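Local coordinates for high-affinity zinc uptake system protein znuA (Streptococcus suis, PDB 3MFQ) that binds zinc and probably captures divalent metal ions outside the membrane for delivery to a high-affinity ABC-type uptake transporter, at residues 67-72 and 191-196; 150-155 and 178-183; 163-168 and 209-214. All blocks are in the same frame, centred on the assembly; numbering follows the deposited sequence.

In the fold
From the N terminus, residues 67-72, just beyond strand 58-61, open the longest loop, which interaction 1 closes at 191-196. Nested inside it, interaction 2 returns the chain from the long helix 131-156 to 178-183, at the end of helix 174-179. Interaction 3 starts within that inner loop, at strand 165-167, and ends at 209-214, crossing both others. Interactions 2 and 3 touch: Thr183 O lies 2.8 Å from Leu166 N, a probable hydrogen bond between parallel strands. Interaction 1 bridges the two lobes near the zinc ion, interaction 2 packs the long helix on the second lobe, and interaction 3 joins strand 165-167 to the end of helix 198-211 and the turn after it.

Interaction 1 of 3, residues 67-72 and 191-196; sequences EGKMVE and STDSEV
The carboxylate of Asp193 is the flat group of this contact, and the ammonium of Lys69 approaches one of its oxygens from a position tilted out of the carboxylate plane. NZ of Lys69 lies 2.8 Å from OD2 of Asp193, and OD1 is clearly farther from the same nitrogen, so the salt bridge rests on a single oxygen. The lysine chain is extended until its last torsion, where a bend (chi4 52°) turns NZ toward the acid; the two side chains cross at about a right angle. Asp193 meets it with CG anti to its backbone N (chi1 -168°). Behind the acid the loop is folded back on itself: Asp193 N donates to Ser191 OG over 3.1 Å, an ST turn, and Asp193 is also the centre of an inverse gamma turn. Both partners are solvent-exposed, which probably weakens the attraction between the charges. The same loop borders the metal site, with the Asp193 side chain about 9 Å from the zinc ion and Ser191 and Thr192 packed on the zinc ligand His41. Thr192 is further tied to Asp39 by a hydrogen bond. The bridge thus probably spans the mouth of the metal cleft between the lobes, from the turn between strand 58-61 and helix 71-77 to the loop between strand 183-185 and helix 198-211.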
ATOM      1  N   GLU A  67      -4.245   7.517   6.431  1.00 59.89           N
ATOM      2  CA  GLU A  67      -4.883   7.184   7.695  1.00 55.85           C
ATOM      3  C   GLU A  67      -6.325   7.684   7.718  1.00 60.97           C
ATOM      4  O   GLU A  67      -7.148   7.184   8.476  1.00 63.14           O
ATOM      5  CB  GLU A  67      -4.089   7.752   8.871  1.00 53.02           C
ATOM      6  CG  GLU A  67      -2.812   6.982   9.189  1.00 54.89           C
ATOM      7  CD  GLU A  67      -1.633   7.406   8.336  1.00 54.99           C
ATOM      8  OE1 GLU A  67      -1.828   8.227   7.418  1.00 56.98           O
ATOM      9  OE2 GLU A  67      -0.509   6.925   8.588  1.00 52.27           O
ATOM     10  N   GLY A  68      -6.617   8.677   6.884  1.00 53.40           N
ATOM     11  CA  GLY A  68      -7.982   9.109   6.628  1.00 53.16           C
ATOM     12  C   GLY A  68      -8.759   9.685   7.797  1.00 55.24           C
ATOM     13  O   GLY A  68      -9.521  10.637   7.629  1.00 57.82           O
ATOM     14  N   LYS A  69      -8.583   9.112   8.981  1.00 46.07           N
ATOM     15  CA  LYS A  69      -9.332   9.557  10.149  1.00 48.44           C
ATOM     16  C   LYS A  69      -8.443   9.950  11.326  1.00 49.77           C
ATOM     17  O   LYS A  69      -8.865   9.893  12.480  1.00 55.89           O
ATOM     18  CB  LYS A  69     -10.346   8.492  10.573  1.00 53.74           C
ATOM     19  CG  LYS A  69     -11.622   8.495   9.742  1.00 52.72           C
ATOM     20  CD  LYS A  69     -12.576   7.400  10.182  1.00 56.20           C
ATOM     21  CE  LYS A  69     -14.007   7.730   9.785  1.00 64.02           C
ATOM     22  NZ  LYS A  69     -14.124   8.066   8.341  1.00 69.47           N
ATOM     23  N   MET A  70      -7.215  10.357  11.029  1.00 51.00           N
ATOM     24  CA  MET A  70      -6.292  10.804  12.065  1.00 51.01           C
ATOM     25  C   MET A  70      -5.396  11.925  11.561  1.00 51.55           C
ATOM     26  O   MET A  70      -4.354  12.206  12.149  1.00 53.69           O
ATOM     27  CB  MET A  70      -5.437   9.640  12.571  1.00 47.08           C
ATOM     28  CG  MET A  70      -6.231   8.502  13.183  1.00 49.82           C
ATOM     29  SD  MET A  70      -5.175   7.196  13.829  1.00 57.93           S
ATOM     30  CE  MET A  70      -4.367   6.638  12.333  1.00 52.52           C
ATOM     31  N   VAL A  71      -5.800  12.566  10.472  1.00 35.06           N
ATOM     32  CA  VAL A  71      -5.011  13.654   9.918  1.00 35.86           C
ATOM     33  C   VAL A  71      -4.829  14.761  10.948  1.00 39.68           C
ATOM     34  O   VAL A  71      -3.735  15.294  11.104  1.00 41.02           O
ATOM     35  CB  VAL A  71      -5.640  14.227   8.633  1.00 35.75           C
ATOM     36  CG1 VAL A  71      -5.740  13.148   7.574  1.00 34.35           C
ATOM     37  CG2 VAL A  71      -7.008  14.823   8.924  1.00 45.21           C
ATOM     38  N   GLU A  72      -5.904  15.090  11.658  1.00 83.32           N
ATOM     39  CA  GLU A  72      -5.857  16.144  12.661  1.00 87.32           C
ATOM     40  C   GLU A  72      -5.191  15.761  13.975  1.00 90.18           C
ATOM     41  O   GLU A  72      -5.313  16.462  14.979  1.00 98.36           O
ATOM     42  CB  GLU A  72      -7.226  16.806  12.822  1.00 91.66           C
ATOM     43  CG  GLU A  72      -7.161  18.181  13.467  1.00100.38           C
ATOM     44  CD  GLU A  72      -7.997  18.278  14.726  1.00109.39           C
ATOM     45  OE1 GLU A  72      -7.404  18.345  15.825  1.00109.69           O
ATOM     46  OE2 GLU A  72      -9.240  18.284  14.616  1.00111.83           O
ATOM     47  N   SER A 191      -9.998   6.054  -1.865  1.00 41.16           N
ATOM     48  CA  SER A 191     -10.251   5.696  -0.477  1.00 39.30           C
ATOM     49  C   SER A 191     -11.246   4.552  -0.419  1.00 39.42           C
ATOM     50  O   SER A 191     -11.988   4.319  -1.371  1.00 42.60           O
ATOM     51  CB  SER A 191     -10.793   6.896   0.301  1.00 42.03           C
ATOM     52  OG  SER A 191     -11.111   6.538   1.633  1.00 43.03           O
ATOM     53  N   THR A 192     -11.258   3.833   0.696  1.00 62.21           N
ATOM     54  CA  THR A 192     -12.199   2.740   0.873  1.00 63.98           C
ATOM     55  C   THR A 192     -13.376   3.213   1.709  1.00 71.68           C
ATOM     56  O   THR A 192     -14.265   2.433   2.046  1.00 72.47           O
ATOM     57  CB  THR A 192     -11.550   1.541   1.579  1.00 63.89           C
ATOM     58  OG1 THR A 192     -11.345   1.857   2.961  1.00 66.91           O
ATOM     59  CG2 THR A 192     -10.218   1.195   0.932  1.00 65.10           C
ATOM     60  N   ASP A 193     -13.372   4.500   2.043  1.00 84.24           N
ATOM     61  CA  ASP A 193     -14.423   5.078   2.871  1.00 85.41           C
ATOM     62  C   ASP A 193     -15.555   5.633   2.014  1.00 87.89           C
ATOM     63  O   ASP A 193     -15.755   6.844   1.940  1.00 87.99           O
ATOM     64  CB  ASP A 193     -13.849   6.178   3.766  1.00 87.98           C
ATOM     65  CG  ASP A 193     -14.821   6.621   4.843  1.00 97.17           C
ATOM     66  OD1 ASP A 193     -15.918   6.029   4.938  1.00100.25           O
ATOM     67  OD2 ASP A 193     -14.487   7.560   5.596  1.00101.15           O
ATOM     68  N   SER A 194     -16.289   4.737   1.362  1.00 59.54           N
ATOM     69  CA  SER A 194     -17.448   5.114   0.562  1.00 62.92           C
ATOM     70  C   SER A 194     -18.194   3.872   0.104  1.00 68.09           C
ATOM     71  O   SER A 194     -17.622   2.785   0.036  1.00 67.82           O
ATOM     72  CB  SER A 194     -17.024   5.939  -0.657  1.00 61.89           C
ATOM     73  OG  SER A 194     -16.679   5.091  -1.741  1.00 61.59           O
ATOM     74  N   GLU A 195     -19.472   4.037  -0.210  1.00 71.19           N
ATOM     75  CA  GLU A 195     -20.286   2.928  -0.687  1.00 71.79           C
ATOM     76  C   GLU A 195     -19.876   2.522  -2.097  1.00 67.95           C
ATOM     77  O   GLU A 195     -19.584   3.372  -2.939  1.00 66.31           O
ATOM     78  CB  GLU A 195     -21.772   3.289  -0.651  1.00 80.38           C
ATOM     79  CG  GLU A 195     -22.115   4.621  -1.310  1.00 85.60           C
ATOM     80  CD  GLU A 195     -22.075   5.790  -0.338  1.00 86.94           C
ATOM     81  OE1 GLU A 195     -23.128   6.107   0.253  1.00 90.08           O
ATOM     82  OE2 GLU A 195     -20.994   6.394  -0.168  1.00 82.96           O
ATOM     83  N   VAL A 196     -19.852   1.218  -2.350  1.00154.08           N
ATOM     84  CA  VAL A 196     -19.488   0.706  -3.664  1.00148.73           C
ATOM     85  C   VAL A 196     -20.578   1.020  -4.688  1.00147.96           C
ATOM     86  O   VAL A 196     -21.561   0.289  -4.814  1.00150.09           O
ATOM     87  CB  VAL A 196     -19.200  -0.812  -3.621  1.00150.11           C
ATOM     88  CG1 VAL A 196     -20.338  -1.565  -2.934  1.00160.15           C
ATOM     89  CG2 VAL A 196     -18.948  -1.351  -5.020  1.00143.91           C
TER

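Interaction 2 of 3, residues 150-155 and 178-183; sequences AWVEKE and ASYDFT
Val152 and Glu153, neighbours on one turn of helix 131-156, meet the ring of Tyr180 in different ways. With CG1 of Val152 anti to the backbone N, that methyl is carried over one face of the phenol ring, 4.0 Å from its centroid and 23° off the normal, a CH-pi contact. It is displaced toward the hydroxyl side, its closest ring atom being Tyr180 CE1 at 3.7 Å. Glu153 follows a different course: its chain folds at chi2 (-74°), bringing the carboxylate back beside the tyrosine, where OE1 sits at the ring edge and the two planes are 61° apart. OE2 of Glu153 comes obliquely to within 3.5 Å of CD1 of Tyr180, a packing contact; the glutamate is poorly ordered, so its exact place is uncertain. Outside the two segments, the rings of Phe176 and His149 also meet Tyr180, and Tyr270 of helix 266-281 touches it. A buried aromatic just after helix 174-179 is thus seated against a long helix, consistent with the cluster A family of metal-binding proteins, in which such a helix forms a backbone linking two lobes.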
ATOM      1  N   ALA A 150      14.220  -4.149 -10.081  1.00 61.18           N
ATOM      2  CA  ALA A 150      14.682  -4.937 -11.216  1.00 60.29           C
ATOM      3  C   ALA A 150      13.979  -6.290 -11.246  1.00 61.29           C
ATOM      4  O   ALA A 150      13.683  -6.821 -12.315  1.00 65.18           O
ATOM      5  CB  ALA A 150      16.188  -5.120 -11.155  1.00 57.00           C
ATOM      6  N   TRP A 151      13.712  -6.836 -10.065  1.00 44.26           N
ATOM      7  CA  TRP A 151      13.044  -8.125  -9.942  1.00 43.12           C
ATOM      8  C   TRP A 151      11.620  -8.051 -10.470  1.00 46.76           C
ATOM      9  O   TRP A 151      11.185  -8.911 -11.235  1.00 48.91           O
ATOM     10  CB  TRP A 151      13.034  -8.572  -8.480  1.00 43.70           C
ATOM     11  CG  TRP A 151      12.424  -9.923  -8.252  1.00 45.65           C
ATOM     12  CD1 TRP A 151      13.074 -11.124  -8.240  1.00 45.37           C
ATOM     13  CD2 TRP A 151      11.046 -10.212  -7.990  1.00 44.90           C
ATOM     14  NE1 TRP A 151      12.186 -12.141  -7.992  1.00 47.38           N
ATOM     15  CE2 TRP A 151      10.934 -11.608  -7.835  1.00 45.44           C
ATOM     16  CE3 TRP A 151       9.895  -9.426  -7.874  1.00 43.94           C
ATOM     17  CZ2 TRP A 151       9.719 -12.235  -7.571  1.00 44.62           C
ATOM     18  CZ3 TRP A 151       8.691 -10.050  -7.612  1.00 45.10           C
ATOM     19  CH2 TRP A 151       8.611 -11.439  -7.463  1.00 45.27           C
ATOM     20  N   VAL A 152      10.894  -7.019 -10.052  1.00 54.73           N
ATOM     21  CA  VAL A 152       9.511  -6.832 -10.472  1.00 53.35           C
ATOM     22  C   VAL A 152       9.423  -6.691 -11.983  1.00 54.62           C
ATOM     23  O   VAL A 152       8.571  -7.302 -12.626  1.00 54.27           O
ATOM     24  CB  VAL A 152       8.890  -5.583  -9.825  1.00 50.43           C
ATOM     25  CG1 VAL A 152       7.457  -5.410 -10.290  1.00 50.36           C
ATOM     26  CG2 VAL A 152       8.956  -5.685  -8.313  1.00 51.19           C
ATOM     27  N   GLU A 153      10.315  -5.879 -12.542  1.00 83.82           N
ATOM     28  CA  GLU A 153      10.376  -5.671 -13.984  1.00 88.23           C
ATOM     29  C   GLU A 153      10.544  -6.985 -14.739  1.00 84.97           C
ATOM     30  O   GLU A 153       9.713  -7.341 -15.572  1.00 85.88           O
ATOM     31  CB  GLU A 153      11.518  -4.714 -14.339  1.00 90.08           C
ATOM     32  CG  GLU A 153      11.225  -3.245 -14.061  1.00 89.99           C
ATOM     33  CD  GLU A 153      10.251  -2.638 -15.061  1.00100.26           C
ATOM     34  OE1 GLU A 153       9.710  -3.386 -15.906  1.00101.40           O
ATOM     35  OE2 GLU A 153      10.027  -1.409 -15.004  1.00102.08           O
ATOM     36  N   LYS A 154      11.626  -7.698 -14.450  1.00 55.27           N
ATOM     37  CA  LYS A 154      11.885  -8.975 -15.101  1.00 56.33           C
ATOM     38  C   LYS A 154      10.712  -9.920 -14.883  1.00 54.42           C
ATOM     39  O   LYS A 154      10.352 -10.697 -15.766  1.00 56.25           O
ATOM     40  CB  LYS A 154      13.181  -9.598 -14.571  1.00 57.07           C
ATOM     41  CG  LYS A 154      13.505 -10.973 -15.148  1.00 63.30           C
ATOM     42  CD  LYS A 154      14.953 -11.373 -14.876  1.00 70.86           C
ATOM     43  CE  LYS A 154      15.936 -10.440 -15.579  1.00 70.08           C
ATOM     44  NZ  LYS A 154      17.333 -10.610 -15.084  1.00 76.17           N
ATOM     45  N   GLU A 155      10.111  -9.838 -13.702  1.00 53.75           N
ATOM     46  CA  GLU A 155       9.019 -10.727 -13.339  1.00 52.59           C
ATOM     47  C   GLU A 155       7.758 -10.419 -14.146  1.00 54.40           C
ATOM     48  O   GLU A 155       7.077 -11.326 -14.625  1.00 53.14           O
ATOM     49  CB  GLU A 155       8.732 -10.623 -11.839  1.00 51.27           C
ATOM     50  CG  GLU A 155       7.993 -11.817 -11.254  1.00 52.29           C
ATOM     51  CD  GLU A 155       8.886 -13.029 -11.059  1.00 53.60           C
ATOM     52  OE1 GLU A 155      10.118 -12.899 -11.214  1.00 52.49           O
ATOM     53  OE2 GLU A 155       8.352 -14.114 -10.744  1.00 56.69           O
ATOM     54  N   ALA A 178       1.468   2.720 -13.042  1.00 45.32           N
ATOM     55  CA  ALA A 178       2.247   3.779 -13.663  1.00 45.92           C
ATOM     56  C   ALA A 178       3.712   3.388 -13.780  1.00 48.93           C
ATOM     57  O   ALA A 178       4.417   3.858 -14.669  1.00 54.85           O
ATOM     58  CB  ALA A 178       2.107   5.066 -12.871  1.00 46.42           C
ATOM     59  N   SER A 179       4.169   2.522 -12.884  1.00 56.34           N
ATOM     60  CA  SER A 179       5.575   2.144 -12.855  1.00 58.80           C
ATOM     61  C   SER A 179       5.920   1.048 -13.863  1.00 61.86           C
ATOM     62  O   SER A 179       7.065   0.945 -14.306  1.00 64.97           O
ATOM     63  CB  SER A 179       5.986   1.717 -11.443  1.00 61.57           C
ATOM     64  OG  SER A 179       5.752   2.755 -10.508  1.00 63.03           O
ATOM     65  N   TYR A 180       4.930   0.239 -14.232  1.00 44.02           N
ATOM     66  CA  TYR A 180       5.187  -0.916 -15.085  1.00 43.30           C
ATOM     67  C   TYR A 180       4.187  -1.062 -16.213  1.00 41.31           C
ATOM     68  O   TYR A 180       3.693  -2.153 -16.473  1.00 42.69           O
ATOM     69  CB  TYR A 180       5.205  -2.188 -14.245  1.00 44.07           C
ATOM     70  CG  TYR A 180       5.993  -2.008 -12.980  1.00 41.90           C
ATOM     71  CD1 TYR A 180       7.350  -2.279 -12.940  1.00 45.09           C
ATOM     72  CD2 TYR A 180       5.384  -1.530 -11.834  1.00 41.30           C
ATOM     73  CE1 TYR A 180       8.076  -2.098 -11.783  1.00 48.02           C
ATOM     74  CE2 TYR A 180       6.092  -1.343 -10.679  1.00 42.88           C
ATOM     75  CZ  TYR A 180       7.440  -1.628 -10.653  1.00 44.36           C
ATOM     76  OH  TYR A 180       8.160  -1.447  -9.499  1.00 46.19           O
ATOM     77  N   ASP A 181       3.895   0.044 -16.882  1.00 53.35           N
ATOM     78  CA  ASP A 181       3.026   0.015 -18.047  1.00 53.17           C
ATOM     79  C   ASP A 181       1.819  -0.888 -17.819  1.00 53.37           C
ATOM     80  O   ASP A 181       1.623  -1.875 -18.532  1.00 51.90           O
ATOM     81  CB  ASP A 181       3.807  -0.467 -19.267  1.00 52.13           C
ATOM     82  CG  ASP A 181       3.035  -0.297 -20.554  1.00 59.39           C
ATOM     83  OD1 ASP A 181       2.397   0.763 -20.732  1.00 59.42           O
ATOM     84  OD2 ASP A 181       3.071  -1.223 -21.388  1.00 61.60           O
ATOM     85  N   PHE A 182       1.013  -0.545 -16.818  1.00 42.92           N
ATOM     86  CA  PHE A 182      -0.174  -1.322 -16.490  1.00 40.19           C
ATOM     87  C   PHE A 182      -1.428  -0.462 -16.453  1.00 41.81           C
ATOM     88  O   PHE A 182      -1.355   0.755 -16.297  1.00 43.27           O
ATOM     89  CB  PHE A 182       0.003  -2.016 -15.145  1.00 38.66           C
ATOM     90  CG  PHE A 182       0.202  -3.494 -15.251  1.00 37.05           C
ATOM     91  CD1 PHE A 182       1.470  -4.025 -15.406  1.00 38.26           C
ATOM     92  CD2 PHE A 182      -0.879  -4.353 -15.196  1.00 36.91           C
ATOM     93  CE1 PHE A 182       1.655  -5.386 -15.503  1.00 37.82           C
ATOM     94  CE2 PHE A 182      -0.702  -5.716 -15.292  1.00 37.83           C
ATOM     95  CZ  PHE A 182       0.567  -6.232 -15.447  1.00 38.40           C
ATOM     96  N   THR A 183      -2.579  -1.112 -16.591  1.00 46.82           N
ATOM     97  CA  THR A 183      -3.869  -0.438 -16.508  1.00 45.13           C
ATOM     98  C   THR A 183      -4.689  -1.020 -15.365  1.00 49.53           C
ATOM     99  O   THR A 183      -4.893  -2.233 -15.297  1.00 51.81           O
ATOM    100  CB  THR A 183      -4.666  -0.583 -17.818  1.00 45.79           C
ATOM    101  OG1 THR A 183      -3.974   0.088 -18.877  1.00 51.95           O
ATOM    102  CG2 THR A 183      -6.051   0.017 -17.666  1.00 40.85           C
TER

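Interaction 3 of 3, residues 163-168 and 209-214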
ATOM      1  N   SER A 163      -2.676  -8.364 -21.775  1.00 45.58           N
ATOM      2  CA  SER A 163      -3.045  -8.908 -20.473  1.00 47.76           C
ATOM      3  C   SER A 163      -2.572  -8.016 -19.327  1.00 49.04           C
ATOM      4  O   SER A 163      -2.657  -8.396 -18.159  1.00 51.05           O
ATOM      5  CB  SER A 163      -2.488 -10.323 -20.309  1.00 48.54           C
ATOM      6  OG  SER A 163      -2.980 -11.184 -21.321  1.00 52.07           O
ATOM      7  N   ARG A 164      -2.076  -6.830 -19.664  1.00 39.39           N
ATOM      8  CA  ARG A 164      -1.603  -5.889 -18.653  1.00 36.00           C
ATOM      9  C   ARG A 164      -2.749  -5.073 -18.078  1.00 37.21           C
ATOM     10  O   ARG A 164      -2.727  -3.844 -18.104  1.00 38.24           O
ATOM     11  CB  ARG A 164      -0.533  -4.965 -19.234  1.00 37.09           C
ATOM     12  CG  ARG A 164       0.741  -5.686 -19.627  1.00 35.93           C
ATOM     13  CD  ARG A 164       1.966  -4.941 -19.137  1.00 35.73           C
ATOM     14  NE  ARG A 164       3.112  -5.832 -19.016  1.00 37.77           N
ATOM     15  CZ  ARG A 164       4.220  -5.540 -18.345  1.00 42.32           C
ATOM     16  NH1 ARG A 164       4.336  -4.374 -17.729  1.00 42.93           N
ATOM     17  NH2 ARG A 164       5.210  -6.417 -18.287  1.00 48.67           N
ATOM     18  N   TYR A 165      -3.752  -5.770 -17.556  1.00 47.80           N
ATOM     19  CA  TYR A 165      -4.910  -5.124 -16.958  1.00 48.78           C
ATOM     20  C   TYR A 165      -5.219  -5.721 -15.594  1.00 50.26           C
ATOM     21  O   TYR A 165      -5.573  -6.893 -15.482  1.00 51.46           O
ATOM     22  CB  TYR A 165      -6.122  -5.248 -17.877  1.00 49.44           C
ATOM     23  CG  TYR A 165      -5.996  -4.455 -19.153  1.00 50.36           C
ATOM     24  CD1 TYR A 165      -5.385  -4.998 -20.274  1.00 47.98           C
ATOM     25  CD2 TYR A 165      -6.488  -3.161 -19.235  1.00 50.98           C
ATOM     26  CE1 TYR A 165      -5.270  -4.274 -21.443  1.00 50.30           C
ATOM     27  CE2 TYR A 165      -6.376  -2.428 -20.399  1.00 51.78           C
ATOM     28  CZ  TYR A 165      -5.767  -2.990 -21.500  1.00 52.97           C
ATOM     29  OH  TYR A 165      -5.655  -2.262 -22.662  1.00 56.95           O
ATOM     30  N   LEU A 166      -5.086  -4.900 -14.560  1.00 39.44           N
ATOM     31  CA  LEU A 166      -5.281  -5.349 -13.190  1.00 36.61           C
ATOM     32  C   LEU A 166      -6.636  -4.897 -12.666  1.00 37.71           C
ATOM     33  O   LEU A 166      -7.020  -3.741 -12.832  1.00 41.70           O
ATOM     34  CB  LEU A 166      -4.166  -4.801 -12.301  1.00 36.65           C
ATOM     35  CG  LEU A 166      -4.153  -5.217 -10.832  1.00 36.53           C
ATOM     36  CD1 LEU A 166      -4.047  -6.723 -10.703  1.00 36.34           C
ATOM     37  CD2 LEU A 166      -3.003  -4.540 -10.113  1.00 36.79           C
ATOM     38  N   VAL A 167      -7.360  -5.813 -12.033  1.00 39.12           N
ATOM     39  CA  VAL A 167      -8.653  -5.486 -11.446  1.00 40.54           C
ATOM     40  C   VAL A 167      -8.641  -5.744  -9.947  1.00 41.04           C
ATOM     41  O   VAL A 167      -8.422  -6.869  -9.501  1.00 39.90           O
ATOM     42  CB  VAL A 167      -9.793  -6.290 -12.088  1.00 39.97           C
ATOM     43  CG1 VAL A 167     -11.123  -5.903 -11.464  1.00 37.76           C
ATOM     44  CG2 VAL A 167      -9.819  -6.059 -13.588  1.00 38.34           C
ATOM     45  N   THR A 168      -8.880  -4.692  -9.175  1.00 44.17           N
ATOM     46  CA  THR A 168      -8.816  -4.776  -7.726  1.00 42.27           C
ATOM     47  C   THR A 168     -10.048  -4.125  -7.109  1.00 43.50           C
ATOM     48  O   THR A 168     -10.733  -3.349  -7.772  1.00 44.57           O
ATOM     49  CB  THR A 168      -7.547  -4.089  -7.197  1.00 43.33           C
ATOM     50  OG1 THR A 168      -7.588  -2.695  -7.520  1.00 47.24           O
ATOM     51  CG2 THR A 168      -6.311  -4.709  -7.825  1.00 39.15           C
ATOM     52  N   ILE A 209     -15.197  -6.743 -20.046  1.00 49.58           N
ATOM     53  CA  ILE A 209     -15.695  -7.271 -21.308  1.00 48.32           C
ATOM     54  C   ILE A 209     -14.929  -6.690 -22.486  1.00 47.92           C
ATOM     55  O   ILE A 209     -14.554  -7.408 -23.411  1.00 51.46           O
ATOM     56  CB  ILE A 209     -17.189  -6.954 -21.496  1.00 50.25           C
ATOM     57  CG1 ILE A 209     -17.971  -7.273 -20.220  1.00 54.19           C
ATOM     58  CG2 ILE A 209     -17.750  -7.720 -22.682  1.00 48.56           C
ATOM     59  CD1 ILE A 209     -17.928  -8.728 -19.821  1.00 55.60           C
ATOM     60  N   ASP A 210     -14.701  -5.382 -22.449  1.00 50.04           N
ATOM     61  CA  ASP A 210     -14.002  -4.698 -23.527  1.00 51.66           C
ATOM     62  C   ASP A 210     -12.627  -5.306 -23.772  1.00 52.34           C
ATOM     63  O   ASP A 210     -12.203  -5.462 -24.918  1.00 53.24           O
ATOM     64  CB  ASP A 210     -13.867  -3.204 -23.215  1.00 51.41           C
ATOM     65  CG  ASP A 210     -15.195  -2.468 -23.286  1.00 54.00           C
ATOM     66  OD1 ASP A 210     -16.103  -2.930 -24.011  1.00 56.54           O
ATOM     67  OD2 ASP A 210     -15.327  -1.419 -22.619  1.00 51.32           O
ATOM     68  N   HIS A 211     -11.940  -5.659 -22.689  1.00 51.31           N
ATOM     69  CA  HIS A 211     -10.557  -6.117 -22.770  1.00 49.18           C
ATOM     70  C   HIS A 211     -10.409  -7.620 -22.574  1.00 51.01           C
ATOM     71  O   HIS A 211      -9.292  -8.135 -22.534  1.00 51.16           O
ATOM     72  CB  HIS A 211      -9.696  -5.375 -21.747  1.00 48.63           C
ATOM     73  CG  HIS A 211      -9.647  -3.896 -21.962  1.00 50.19           C
ATOM     74  ND1 HIS A 211     -10.610  -3.041 -21.470  1.00 47.88           N
ATOM     75  CD2 HIS A 211      -8.754  -3.120 -22.619  1.00 48.90           C
ATOM     76  CE1 HIS A 211     -10.311  -1.801 -21.815  1.00 47.21           C
ATOM     77  NE2 HIS A 211      -9.188  -1.822 -22.512  1.00 46.30           N
ATOM     78  N   ASN A 212     -11.533  -8.317 -22.449  1.00 43.40           N
ATOM     79  CA  ASN A 212     -11.515  -9.767 -22.307  1.00 42.73           C
ATOM     80  C   ASN A 212     -10.655 -10.215 -21.133  1.00 47.55           C
ATOM     81  O   ASN A 212      -9.782 -11.069 -21.281  1.00 52.44           O
ATOM     82  CB  ASN A 212     -11.013 -10.420 -23.597  1.00 44.74           C
ATOM     83  CG  ASN A 212     -11.793  -9.978 -24.819  1.00 48.89           C
ATOM     84  OD1 ASN A 212     -11.349 -10.163 -25.952  1.00 43.90           O
ATOM     85  ND2 ASN A 212     -12.959  -9.386 -24.595  1.00 51.27           N
ATOM     86  N   ILE A 213     -10.907  -9.629 -19.967  1.00 38.14           N
ATOM     87  CA  ILE A 213     -10.145  -9.948 -18.768  1.00 37.13           C
ATOM     88  C   ILE A 213     -10.724 -11.175 -18.073  1.00 38.95           C
ATOM     89  O   ILE A 213     -11.925 -11.236 -17.808  1.00 41.06           O
ATOM     90  CB  ILE A 213     -10.121  -8.757 -17.794  1.00 33.69           C
ATOM     91  CG1 ILE A 213      -9.638  -7.499 -18.516  1.00 31.21           C
ATOM     92  CG2 ILE A 213      -9.241  -9.063 -16.599  1.00 39.44           C
ATOM     93  CD1 ILE A 213      -9.634  -6.259 -17.658  1.00 32.42           C
ATOM     94  N   LYS A 214      -9.870 -12.152 -17.782  1.00 62.68           N
ATOM     95  CA  LYS A 214     -10.331 -13.419 -17.217  1.00 65.83           C
ATOM     96  C   LYS A 214      -9.888 -13.623 -15.772  1.00 61.90           C
ATOM     97  O   LYS A 214      -9.934 -14.738 -15.257  1.00 65.19           O
ATOM     98  CB  LYS A 214      -9.870 -14.593 -18.087  1.00 67.35           C
ATOM     99  CG  LYS A 214     -10.787 -14.888 -19.270  1.00 70.80           C
ATOM    100  CD  LYS A 214     -10.061 -15.646 -20.372  1.00 73.15           C
ATOM    101  CE  LYS A 214      -9.005 -14.774 -21.040  1.00 73.70           C
ATOM    102  NZ  LYS A 214      -8.347 -15.459 -22.189  1.00 78.19           N
TER
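Tyr165 and Ile213 lie at the heart of this contact, which packs strand 165-167 against the turn after helix 198-211 in the alternating beta/alpha architecture of the second lobe. CD1 of Ile213, at the end of an extended chain (chi2 178°), reaches CB of Tyr165 at 3.7 Å and fits beside CG2 of Val167 at 4.1 Å. Tyr165 and Val167, two residues apart on the strand, therefore present the same apolar surface to one isoleucine tip. CG of His211 lies over one face of the tyrosine ring in an oblique pair, centroids 4.3 Å apart and planes at 40°; the rings are modelled too close, so their detailed fit is doubtful. Positioning these groups is a Schellman motif at the helix end, where Asn212 takes positive phi (56°) and turns the chain so that Ile213 follows facing the strand. On the strand side, Tyr165 packs on Thr183 and Tyr185 of the parallel neighbour 183-185, while Val167 touches Ile216 and Met227 and its backbone bonds to Phe217 of strand 215-217. The rotation of the histidine ring is set from within its own helix, as His211 ND1 is hydrogen-bonded to Leu207 O one turn earlier.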